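Local atomic coordinates of interferon (Danio rerio, PDB entry 3PIV), a protein that probably acts as a secreted antiviral cytokine that signals by binding cytokine receptors, as other members of the alpha/beta interferon family do. Residues 11-16 against 86-91; 48-53 against 110-115; 59-64 against 118-123; 67-72 against 77-82. All blocks are in the same frame, centred on the assembly; numbering follows the deposited sequence.

Overall arrangement
All four contacts belong to the helical bundle of one interferon chain. Contact 3 is the most central; with contact 2, about 14 Å away between centres, it joins the same two helices, 48-66 and 111-129. The pairing changes along their length: aromatic and aliphatic packing in contact 3, a tyrosine hydroxyl on an aspartate in the partly buried contact 2. Contact 1, also partly buried, is mainly aliphatic with Glu-16 exposed at its margin; it pairs helix 10-23 with helix 79-101 and touches contact 3 through Leu-89. Contact 4 lies at the end of the bundle away from contact 2, within the loop leading from helix 48-66 into helix 79-101, and combines arginine salt bridges and weak polar bonds with buried packing.

Contact 1 of 4, residues 11-16 against 86-91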
# COMPACT_ATOMS: atom_id res chain seq x y z
N ARG A 11 5.70 -11.17 -7.00
CA ARG A 11 4.51 -11.95 -6.71
C ARG A 11 4.65 -12.56 -5.33
O ARG A 11 3.68 -12.71 -4.60
CB ARG A 11 4.31 -13.02 -7.79
CG ARG A 11 3.07 -13.89 -7.59
CD ARG A 11 1.79 -13.06 -7.64
NE ARG A 11 0.64 -13.86 -7.21
CZ ARG A 11 -0.61 -13.41 -7.11
NH1 ARG A 11 -0.90 -12.14 -7.40
NH2 ARG A 11 -1.57 -14.24 -6.70
N ILE A 12 5.88 -12.86 -4.95
CA ILE A 12 6.16 -13.37 -3.61
C ILE A 12 5.77 -12.38 -2.50
O ILE A 12 5.20 -12.77 -1.48
CB ILE A 12 7.65 -13.72 -3.46
CG1 ILE A 12 8.03 -14.82 -4.44
CG2 ILE A 12 7.97 -14.08 -2.02
CD1 ILE A 12 7.09 -15.99 -4.42
N ILE A 13 6.09 -11.10 -2.70
CA ILE A 13 5.72 -10.05 -1.75
C ILE A 13 4.22 -9.96 -1.69
O ILE A 13 3.63 -9.85 -0.61
CB ILE A 13 6.26 -8.67 -2.19
CG1 ILE A 13 7.79 -8.65 -2.20
CG2 ILE A 13 5.72 -7.58 -1.29
CD1 ILE A 13 8.43 -9.43 -1.07
N THR A 14 3.61 -10.01 -2.86
CA THR A 14 2.16 -9.94 -2.98
C THR A 14 1.47 -11.06 -2.21
O THR A 14 0.57 -10.81 -1.41
CB THR A 14 1.72 -10.01 -4.45
OG1 THR A 14 2.26 -8.89 -5.17
CG2 THR A 14 0.21 -10.02 -4.54
N THR A 15 1.89 -12.29 -2.46
CA THR A 15 1.31 -13.45 -1.81
C THR A 15 1.50 -13.43 -0.29
O THR A 15 0.53 -13.56 0.47
CB THR A 15 1.95 -14.74 -2.36
OG1 THR A 15 1.61 -14.90 -3.74
CG2 THR A 15 1.46 -15.94 -1.57
N GLU A 16 2.73 -13.28 0.16
CA GLU A 16 3.00 -13.28 1.59
C GLU A 16 2.27 -12.13 2.30
O GLU A 16 1.66 -12.33 3.34
CB GLU A 16 4.50 -13.25 1.88
CG GLU A 16 5.26 -14.43 1.31
CD GLU A 16 6.73 -14.44 1.70
OE1 GLU A 16 7.30 -13.37 2.02
OE2 GLU A 16 7.34 -15.54 1.68
N LEU A 86 4.15 -4.99 8.16
CA LEU A 86 4.94 -3.78 8.01
C LEU A 86 6.32 -4.11 7.48
O LEU A 86 6.85 -3.41 6.62
CB LEU A 86 5.10 -3.09 9.36
CG LEU A 86 3.86 -2.57 10.07
CD1 LEU A 86 4.26 -1.82 11.36
CD2 LEU A 86 3.09 -1.67 9.12
N ASN A 87 6.90 -5.16 8.03
CA ASN A 87 8.28 -5.54 7.74
C ASN A 87 8.45 -6.09 6.34
O ASN A 87 9.39 -5.74 5.64
CB ASN A 87 8.76 -6.56 8.78
CG ASN A 87 9.19 -5.90 10.07
OD1 ASN A 87 9.59 -4.73 10.08
ND2 ASN A 87 9.12 -6.65 11.17
N ILE A 88 7.54 -6.95 5.93
CA ILE A 88 7.62 -7.51 4.60
C ILE A 88 7.59 -6.36 3.58
O ILE A 88 8.43 -6.28 2.68
CB ILE A 88 6.51 -8.57 4.36
CG1 ILE A 88 7.00 -9.68 3.44
CG2 ILE A 88 5.24 -7.95 3.80
CD1 ILE A 88 6.90 -9.35 1.98
N LEU A 89 6.67 -5.43 3.75
CA LEU A 89 6.57 -4.33 2.81
C LEU A 89 7.76 -3.35 2.92
O LEU A 89 8.14 -2.72 1.94
CB LEU A 89 5.24 -3.59 2.97
CG LEU A 89 3.94 -4.40 2.78
CD1 LEU A 89 2.74 -3.48 2.93
CD2 LEU A 89 3.89 -5.05 1.42
N HIS A 90 8.34 -3.22 4.12
CA HIS A 90 9.42 -2.24 4.27
C HIS A 90 10.68 -2.73 3.58
O HIS A 90 11.41 -1.95 2.98
CB HIS A 90 9.74 -1.91 5.73
CG HIS A 90 11.01 -1.13 5.89
ND1 HIS A 90 11.12 0.20 5.50
CD2 HIS A 90 12.23 -1.48 6.34
CE1 HIS A 90 12.35 0.62 5.72
NE2 HIS A 90 13.05 -0.38 6.23
N ARG A 91 10.93 -4.03 3.67
CA ARG A 91 12.09 -4.62 3.01
C ARG A 91 12.04 -4.51 1.48
O ARG A 91 13.03 -4.18 0.86
CB ARG A 91 12.25 -6.08 3.42
CG ARG A 91 12.47 -6.28 4.90
CD ARG A 91 12.42 -7.77 5.23
NE ARG A 91 12.03 -8.00 6.62
CZ ARG A 91 11.12 -8.90 6.99
NH1 ARG A 91 10.50 -9.65 6.09
NH2 ARG A 91 10.84 -9.04 8.29
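Ile-13 overlaps Ile-88, the two side chains sliding past one another in opposite directions so that their delta methyls come together, Ile-13 CD1 to Ile-88 CD1 at 3.4 Å. This is tighter than normal carbon contact. Ile-88 is also twisted away from a staggered torsion (chi1 -146°), which turns CG1 and its methyl toward the facing helix. The other branch of Ile-13 works on a second partner: CG2 stands anti to the backbone N (CG1 at chi1 -65°) and approaches Leu-89 CD2 at 4.1 Å while still lying beside the Ile-88 methyl. Segments 11-16 and 86-91 run nearly antiparallel, at 166°, their axes approaching to 10.3 Å, as parts of neighbouring helices in the bundle of the alpha/beta interferons. The Cys4-Cys99 disulfide adds a covalent tie between the N-terminal region and helix 79-101. Leu-89 faces inward, where Leu-59, Ile-62 and Ile-63 of helix 48-66 continue the apolar layer. Toward solvent, Glu-16 extends beyond CG and crosses Ile-88 at about a right angle, its OE1 4.0 Å from Ile-88 CG1. Arg-91 carries the opposite charge, but its NH1 stays 6.4 Å from Glu-16 OE1, so any attraction is long-range. Elsewhere on helix 10-23, Asp-152 of helix 134-158 binds both Arg-11, by a salt bridge, and Thr-14, by a hydrogen bond.

Contact 2 of 4, residues 48-53 against 110-115; sequences VEDQVK and ESYEIR
The first turns of helices 48-66 and 111-129 face each other with Asp-50 CA and Tyr-112 CA 8.7 Å apart, and Glu-110 occupies the N-cap position of the second helix. Tyr-112 spans the gap. Its CG sits between the backbone N and the carbonyl carbon (chi1 57°), sending the ring across to Asp-50, where OH donates to Asp-50 OD1 over 2.8 Å. The carboxylate oxygen lies at the ring edge and is met on its anti side, 19° out of the carboxylate plane; carboxylate and ring planes are 64° apart. Lys-53 runs extended past the phenol oxygen, with CD 3.5 Å from Tyr-112 OH, and its NZ makes a weak hydrogen bond to Ala-104 O. Glu-110 CB rests over one ring face, displaced toward the rim. The contact thus joins the N-terminal ends of two bundle helices, and Leu-39 and Met-43 of the short helix 37-44, with Phe-54 and Leu-57, also pack on the tyrosine. Glu-110 OE2 is 4.8 Å from Asp-50 OD1, so the two acids would tend to repel. The hydroxyl proton offered by Tyr-112 probably offsets part of that charge and favours an ionised Asp-50.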
# COMPACT_ATOMS: atom_id res chain seq x y z
N VAL A 48 8.36 2.63 -16.76
CA VAL A 48 8.83 1.80 -15.67
C VAL A 48 9.39 2.61 -14.49
O VAL A 48 9.09 2.31 -13.34
CB VAL A 48 9.85 0.73 -16.15
CG1 VAL A 48 10.85 1.36 -17.09
CG2 VAL A 48 10.56 0.08 -14.97
N GLU A 49 10.17 3.64 -14.77
CA GLU A 49 10.74 4.46 -13.71
C GLU A 49 9.65 5.01 -12.82
O GLU A 49 9.79 5.06 -11.59
CB GLU A 49 11.57 5.61 -14.29
CG GLU A 49 12.81 5.15 -15.04
CD GLU A 49 13.92 6.19 -15.04
OE1 GLU A 49 13.69 7.33 -14.56
OE2 GLU A 49 15.04 5.87 -15.50
N ASP A 50 8.55 5.43 -13.45
CA ASP A 50 7.43 5.99 -12.73
C ASP A 50 6.69 4.91 -11.95
O ASP A 50 6.19 5.14 -10.84
CB ASP A 50 6.48 6.70 -13.69
CG ASP A 50 7.09 7.94 -14.27
OD1 ASP A 50 7.61 8.75 -13.47
OD2 ASP A 50 7.07 8.11 -15.50
N GLN A 51 6.62 3.72 -12.53
CA GLN A 51 5.94 2.62 -11.85
C GLN A 51 6.63 2.27 -10.53
O GLN A 51 5.98 2.08 -9.50
CB GLN A 51 5.83 1.40 -12.77
CG GLN A 51 4.85 1.64 -13.94
CD GLN A 51 4.83 0.50 -14.94
OE1 GLN A 51 5.88 -0.05 -15.30
NE2 GLN A 51 3.63 0.13 -15.39
N VAL A 52 7.95 2.16 -10.57
CA VAL A 52 8.75 1.82 -9.40
C VAL A 52 8.69 2.91 -8.33
O VAL A 52 8.58 2.62 -7.15
CB VAL A 52 10.21 1.57 -9.78
CG1 VAL A 52 11.06 1.34 -8.52
CG2 VAL A 52 10.30 0.38 -10.75
N LYS A 53 8.78 4.17 -8.75
CA LYS A 53 8.67 5.28 -7.82
C LYS A 53 7.32 5.22 -7.15
O LYS A 53 7.21 5.46 -5.95
CB LYS A 53 8.79 6.62 -8.55
CG LYS A 53 10.16 6.92 -9.13
CD LYS A 53 10.21 8.36 -9.57
CE LYS A 53 11.38 8.62 -10.50
NZ LYS A 53 11.70 10.09 -10.51
N GLU A 110 5.28 14.77 -9.56
CA GLU A 110 4.44 13.95 -10.43
C GLU A 110 3.03 13.90 -9.87
O GLU A 110 2.82 13.92 -8.65
CB GLU A 110 5.02 12.54 -10.56
CG GLU A 110 6.31 12.45 -11.36
CD GLU A 110 6.17 12.99 -12.80
OE1 GLU A 110 5.06 12.91 -13.38
OE2 GLU A 110 7.18 13.49 -13.34
N SER A 111 2.05 13.85 -10.75
CA SER A 111 0.67 13.84 -10.31
C SER A 111 0.35 12.55 -9.54
O SER A 111 -0.52 12.55 -8.67
CB SER A 111 -0.27 13.98 -11.50
OG SER A 111 -0.17 12.86 -12.36
N TYR A 112 1.06 11.47 -9.82
CA TYR A 112 0.79 10.24 -9.09
C TYR A 112 1.18 10.34 -7.61
O TYR A 112 0.48 9.81 -6.75
CB TYR A 112 1.39 9.00 -9.76
CG TYR A 112 2.88 9.01 -10.01
CD1 TYR A 112 3.79 8.75 -8.98
CD2 TYR A 112 3.38 9.23 -11.29
CE1 TYR A 112 5.16 8.74 -9.23
CE2 TYR A 112 4.73 9.22 -11.54
CZ TYR A 112 5.62 8.98 -10.52
OH TYR A 112 6.97 8.97 -10.79
N GLU A 113 2.26 11.05 -7.31
CA GLU A 113 2.65 11.26 -5.91
C GLU A 113 1.62 12.11 -5.17
O GLU A 113 1.25 11.82 -4.03
CB GLU A 113 4.04 11.91 -5.82
CG GLU A 113 4.44 12.27 -4.38
CD GLU A 113 5.83 12.90 -4.29
OE1 GLU A 113 6.63 12.73 -5.22
OE2 GLU A 113 6.11 13.55 -3.26
N ILE A 114 1.15 13.16 -5.83
CA ILE A 114 0.09 13.99 -5.27
C ILE A 114 -1.21 13.22 -5.04
O ILE A 114 -1.79 13.28 -3.95
CB ILE A 114 -0.17 15.21 -6.20
CG1 ILE A 114 1.11 16.05 -6.34
CG2 ILE A 114 -1.34 16.02 -5.66
CD1 ILE A 114 1.03 17.22 -7.30
N ARG A 115 -1.67 12.48 -6.05
CA ARG A 115 -2.93 11.76 -5.95
C ARG A 115 -2.87 10.63 -4.92
O ARG A 115 -3.78 10.49 -4.11
CB ARG A 115 -3.35 11.22 -7.32
CG ARG A 115 -3.45 12.31 -8.40
CD ARG A 115 -3.68 11.73 -9.81
NE ARG A 115 -4.93 10.99 -9.91
CZ ARG A 115 -5.42 10.48 -11.04
NH1 ARG A 115 -4.76 10.62 -12.17
NH2 ARG A 115 -6.56 9.82 -11.04

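Contact 3 of 4, residues 59-64 against 118-123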
# COMPACT_ATOMS: atom_id res chain seq x y z
N LEU A 59 3.91 1.72 -1.10
CA LEU A 59 4.35 0.83 -0.03
C LEU A 59 4.56 1.63 1.25
O LEU A 59 4.16 1.23 2.33
CB LEU A 59 5.66 0.12 -0.43
CG LEU A 59 5.58 -1.04 -1.44
CD1 LEU A 59 6.97 -1.36 -1.92
CD2 LEU A 59 4.90 -2.29 -0.87
N ASP A 60 5.19 2.78 1.11
CA ASP A 60 5.54 3.54 2.29
C ASP A 60 4.29 4.10 2.95
O ASP A 60 4.22 4.17 4.17
CB ASP A 60 6.54 4.65 1.97
CG ASP A 60 7.97 4.13 1.76
OD1 ASP A 60 8.24 2.94 1.98
OD2 ASP A 60 8.82 4.94 1.36
N HIS A 61 3.29 4.44 2.14
CA HIS A 61 2.03 4.96 2.65
C HIS A 61 1.27 3.88 3.40
O HIS A 61 0.69 4.14 4.45
CB HIS A 61 1.15 5.51 1.51
CG HIS A 61 1.48 6.92 1.13
ND1 HIS A 61 1.74 7.31 -0.17
CD2 HIS A 61 1.63 8.03 1.89
CE1 HIS A 61 2.01 8.60 -0.20
NE2 HIS A 61 1.98 9.06 1.05
N ILE A 62 1.25 2.68 2.85
CA ILE A 62 0.59 1.56 3.51
C ILE A 62 1.28 1.26 4.84
O ILE A 62 0.64 1.07 5.86
CB ILE A 62 0.59 0.30 2.63
CG1 ILE A 62 -0.33 0.50 1.42
CG2 ILE A 62 0.17 -0.91 3.44
CD1 ILE A 62 -0.21 -0.61 0.34
N ILE A 63 2.61 1.22 4.83
CA ILE A 63 3.34 0.98 6.07
C ILE A 63 2.93 2.01 7.12
O ILE A 63 2.60 1.68 8.25
CB ILE A 63 4.87 1.01 5.86
CG1 ILE A 63 5.31 -0.19 5.01
CG2 ILE A 63 5.59 1.04 7.19
CD1 ILE A 63 6.48 0.08 4.10
N HIS A 64 2.91 3.27 6.70
CA HIS A 64 2.62 4.35 7.62
C HIS A 64 1.20 4.29 8.16
O HIS A 64 0.97 4.55 9.35
CB HIS A 64 2.90 5.69 6.94
CG HIS A 64 4.35 5.88 6.62
ND1 HIS A 64 4.80 6.70 5.62
CD2 HIS A 64 5.46 5.33 7.19
CE1 HIS A 64 6.12 6.67 5.58
NE2 HIS A 64 6.55 5.84 6.52
N ARG A 118 -2.90 12.06 -1.53
CA ARG A 118 -4.27 12.52 -1.33
C ARG A 118 -5.20 11.36 -0.91
O ARG A 118 -6.03 11.49 -0.00
CB ARG A 118 -4.75 13.18 -2.62
CG ARG A 118 -6.09 13.87 -2.55
CD ARG A 118 -6.40 14.51 -3.92
NE ARG A 118 -5.64 15.74 -4.15
CZ ARG A 118 -5.11 16.09 -5.32
NH1 ARG A 118 -5.24 15.30 -6.38
NH2 ARG A 118 -4.46 17.23 -5.42
N HIS A 119 -5.06 10.22 -1.57
CA HIS A 119 -5.87 9.07 -1.20
C HIS A 119 -5.57 8.57 0.22
O HIS A 119 -6.48 8.31 1.01
CB HIS A 119 -5.70 7.94 -2.22
CG HIS A 119 -6.15 6.61 -1.73
ND1 HIS A 119 -7.46 6.32 -1.44
CD2 HIS A 119 -5.45 5.48 -1.47
CE1 HIS A 119 -7.56 5.06 -1.04
NE2 HIS A 119 -6.35 4.53 -1.03
N PHE A 120 -4.30 8.46 0.57
CA PHE A 120 -3.98 7.95 1.90
C PHE A 120 -4.36 8.93 3.00
O PHE A 120 -4.71 8.52 4.10
CB PHE A 120 -2.51 7.50 1.99
CG PHE A 120 -2.31 6.13 1.45
CD1 PHE A 120 -2.41 5.03 2.29
CD2 PHE A 120 -2.09 5.93 0.10
CE1 PHE A 120 -2.26 3.74 1.80
CE2 PHE A 120 -1.95 4.64 -0.41
CZ PHE A 120 -2.03 3.54 0.44
N ARG A 121 -4.31 10.21 2.69
CA ARG A 121 -4.82 11.24 3.56
C ARG A 121 -6.27 11.01 3.88
O ARG A 121 -6.69 11.10 5.01
CB ARG A 121 -4.75 12.59 2.88
CG ARG A 121 -3.72 13.45 3.34
CD ARG A 121 -3.70 13.69 4.83
NE ARG A 121 -2.32 13.88 5.26
CZ ARG A 121 -1.86 14.87 6.00
NH1 ARG A 121 -2.66 15.82 6.48
NH2 ARG A 121 -0.56 14.90 6.27
N THR A 122 -7.01 10.70 2.83
CA THR A 122 -8.44 10.46 2.97
C THR A 122 -8.70 9.31 3.92
O THR A 122 -9.58 9.37 4.79
CB THR A 122 -9.09 10.15 1.61
OG1 THR A 122 -9.06 11.32 0.78
CG2 THR A 122 -10.53 9.71 1.79
N LEU A 123 -7.92 8.24 3.75
CA LEU A 123 -8.08 7.04 4.57
C LEU A 123 -7.83 7.38 6.03
O LEU A 123 -8.59 7.00 6.90
CB LEU A 123 -7.12 5.94 4.10
CG LEU A 123 -7.37 5.39 2.70
CD1 LEU A 123 -6.26 4.40 2.30
CD2 LEU A 123 -8.73 4.71 2.67
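Arg-118 O, half a turn before the Phe-120 ring that packs against His-61, is gripped by two donors of Thr-122: the backbone N, and OG1 at 3.1 Å from Arg-118 O. They arrive from opposite faces of the carbonyl plane, the hydroxyl tilted 28° from it, and the pair ties the threonine back onto its own helix. Across the contact the two helices meet by packing alone. His-61 CB stands over the centre of the Phe-120 ring, 3.4 Å from its centroid, as a CH-pi contact almost along the ring normal. With CG anti to the carbonyl carbon (chi1 -84°), the imidazole continues past CB nearly parallel to the phenyl, at 15°, but offset so that little of one ring covers the other, their centroids being 5.0 Å apart. It is the methylene more than the imidazole that rides on the phenylalanine. At the far end of the phenyl, Ile-62 CG1 meets Phe-120 CZ at 3.6 Å, approaching obliquely. This seam between helices 48-66 and 111-129 lies near the middle of the helical bundle, five long helices of the four-helical cytokine class, and the layer carries on inward: Ile-62 packs on Phe-85 and Leu-89 of helix 79-101, while Phe-120 also meets the ring of His-147 on helix 134-158. His-61 is partly exposed, and a bound nickel ion lies about 3 Å from its side chain. On helix 111-129, His-119 NE2 is hydrogen-bonded to His-147 NE2, joining helix 134-158 beside the aromatic contact.

Contact 4 of 4, residues 67-72 against 77-82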
# COMPACT_ATOMS: atom_id res chain seq x y z
N ASP A 67 0.93 1.20 10.69
CA ASP A 67 1.81 1.29 11.85
C ASP A 67 1.10 2.13 12.91
O ASP A 67 1.53 3.23 13.21
CB ASP A 67 3.13 1.96 11.43
CG ASP A 67 4.20 1.96 12.54
OD1 ASP A 67 4.08 1.19 13.52
OD2 ASP A 67 5.19 2.73 12.42
N ALA A 68 0.01 1.60 13.46
CA ALA A 68 -0.87 2.39 14.32
C ALA A 68 -1.43 1.59 15.49
O ALA A 68 -2.60 1.73 15.85
CB ALA A 68 -2.02 2.99 13.48
N ARG A 69 -0.60 0.74 16.08
CA ARG A 69 -0.99 -0.07 17.22
C ARG A 69 -1.71 0.76 18.29
O ARG A 69 -2.69 0.32 18.87
CB ARG A 69 0.23 -0.77 17.79
CG ARG A 69 1.56 -0.12 17.34
CD ARG A 69 1.95 -0.30 15.82
NE ARG A 69 3.27 -0.91 15.74
CZ ARG A 69 3.48 -2.23 15.69
NH1 ARG A 69 2.45 -3.10 15.70
NH2 ARG A 69 4.73 -2.68 15.65
N GLU A 70 -1.22 1.97 18.52
CA GLU A 70 -1.80 2.88 19.49
C GLU A 70 -3.26 3.25 19.19
O GLU A 70 -3.95 3.77 20.07
CB GLU A 70 -0.94 4.15 19.62
CG GLU A 70 -1.11 5.19 18.50
CD GLU A 70 -0.18 4.97 17.31
OE1 GLU A 70 0.04 3.81 16.89
OE2 GLU A 70 0.33 5.98 16.77
N HIS A 71 -3.74 2.96 17.98
CA HIS A 71 -5.13 3.25 17.58
C HIS A 71 -5.93 2.02 17.19
O HIS A 71 -6.92 2.14 16.46
CB HIS A 71 -5.17 4.22 16.38
CG HIS A 71 -4.57 5.55 16.67
ND1 HIS A 71 -3.50 6.06 15.97
CD2 HIS A 71 -4.88 6.48 17.61
CE1 HIS A 71 -3.18 7.25 16.45
NE2 HIS A 71 -4.00 7.53 17.45
N MET A 72 -5.52 0.86 17.67
CA MET A 72 -6.13 -0.39 17.24
C MET A 72 -6.78 -1.19 18.36
O MET A 72 -7.01 -2.39 18.20
CB MET A 72 -5.10 -1.24 16.49
CG MET A 72 -4.73 -0.68 15.12
SD MET A 72 -3.38 -1.56 14.33
CE MET A 72 -3.52 -0.95 12.66
N TRP A 77 -7.07 -7.60 15.79
CA TRP A 77 -6.01 -8.07 14.90
C TRP A 77 -4.80 -8.50 15.69
O TRP A 77 -4.52 -7.96 16.76
CB TRP A 77 -5.59 -6.98 13.91
CG TRP A 77 -6.67 -6.54 13.00
CD1 TRP A 77 -7.88 -7.14 12.81
CD2 TRP A 77 -6.64 -5.39 12.15
NE1 TRP A 77 -8.61 -6.43 11.90
CE2 TRP A 77 -7.87 -5.36 11.47
CE3 TRP A 77 -5.70 -4.40 11.89
CZ2 TRP A 77 -8.19 -4.36 10.55
CZ3 TRP A 77 -6.01 -3.41 10.97
CH2 TRP A 77 -7.25 -3.39 10.31
N ASP A 78 -4.07 -9.47 15.18
CA ASP A 78 -2.86 -9.91 15.86
C ASP A 78 -1.76 -8.91 15.58
O ASP A 78 -1.39 -8.72 14.41
CB ASP A 78 -2.46 -11.31 15.38
CG ASP A 78 -1.31 -11.88 16.17
OD1 ASP A 78 -1.52 -12.17 17.36
OD2 ASP A 78 -0.21 -12.01 15.62
N GLN A 79 -1.24 -8.25 16.62
CA GLN A 79 -0.28 -7.16 16.40
C GLN A 79 1.04 -7.67 15.87
O GLN A 79 1.74 -6.95 15.18
CB GLN A 79 -0.05 -6.33 17.66
CG GLN A 79 -1.20 -5.42 18.03
CD GLN A 79 -1.54 -4.39 16.95
OE1 GLN A 79 -0.67 -3.91 16.21
NE2 GLN A 79 -2.82 -4.04 16.88
N ASN A 80 1.42 -8.88 16.24
CA ASN A 80 2.66 -9.42 15.71
C ASN A 80 2.51 -9.63 14.21
O ASN A 80 3.45 -9.44 13.46
CB ASN A 80 3.01 -10.74 16.40
CG ASN A 80 3.33 -10.57 17.88
OD1 ASN A 80 4.01 -9.63 18.26
ND2 ASN A 80 2.85 -11.49 18.70
N THR A 81 1.31 -10.03 13.78
CA THR A 81 1.06 -10.17 12.35
C THR A 81 1.11 -8.79 11.68
O THR A 81 1.66 -8.63 10.59
CB THR A 81 -0.28 -10.87 12.07
OG1 THR A 81 -0.31 -12.14 12.73
CG2 THR A 81 -0.50 -11.09 10.55
N VAL A 82 0.58 -7.77 12.35
CA VAL A 82 0.71 -6.42 11.82
C VAL A 82 2.18 -6.07 11.60
O VAL A 82 2.59 -5.63 10.53
CB VAL A 82 0.06 -5.37 12.71
CG1 VAL A 82 0.32 -3.98 12.13
CG2 VAL A 82 -1.43 -5.64 12.83
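Arg-69 forms salt bridges with two acids and has Gln-79 as a weaker partner across the loop. Glu-83 of helix 79-101 pairs with its NH2, and Asp-67 OD1 with Arg-69 NE at 3.2 Å. The chain bends at chi2 and chi3, which swings the guanidinium over to the helix start, where NH1 gives Gln-79 OE1 a weak hydrogen bond of 3.3 Å, at a bent angle of 132°. The acceptor lies at the guanidinium edge, though the amide plane is turned by 50°. A methyl of Val-82, CG1, meets the guanidinium obliquely at NH1. The same amide uses its other end too: Gln-79 NE2 points almost straight at Met-72 SD (169°), in a weak N-H to sulphur bond of 3.6 Å. The bend at chi2 brings the amide between the two residues, and its rotation sets oxygen toward the arginine and nitrogen toward the methionine. Asp-78 caps the incoming helix, its OD2 accepting both from Thr-81 N and from Thr-81 OG1, the latter 2.9 Å from Asp-78 OD2. Inward the packing becomes apolar. Met-72 runs extended beyond CG and crosses Trp-77 at about a right angle, CE lying 3.9 Å from Trp-77 CZ3. The loop connects helices 48-66 and 79-101 at one end of the interferon bundle. Helix 134-158 covers the methionine with Trp-137 and takes the indole NE1 of Trp-77 in a hydrogen bond to Glu-138, while Met-24, just after helix 10-23, touches Trp-77 and Val-82.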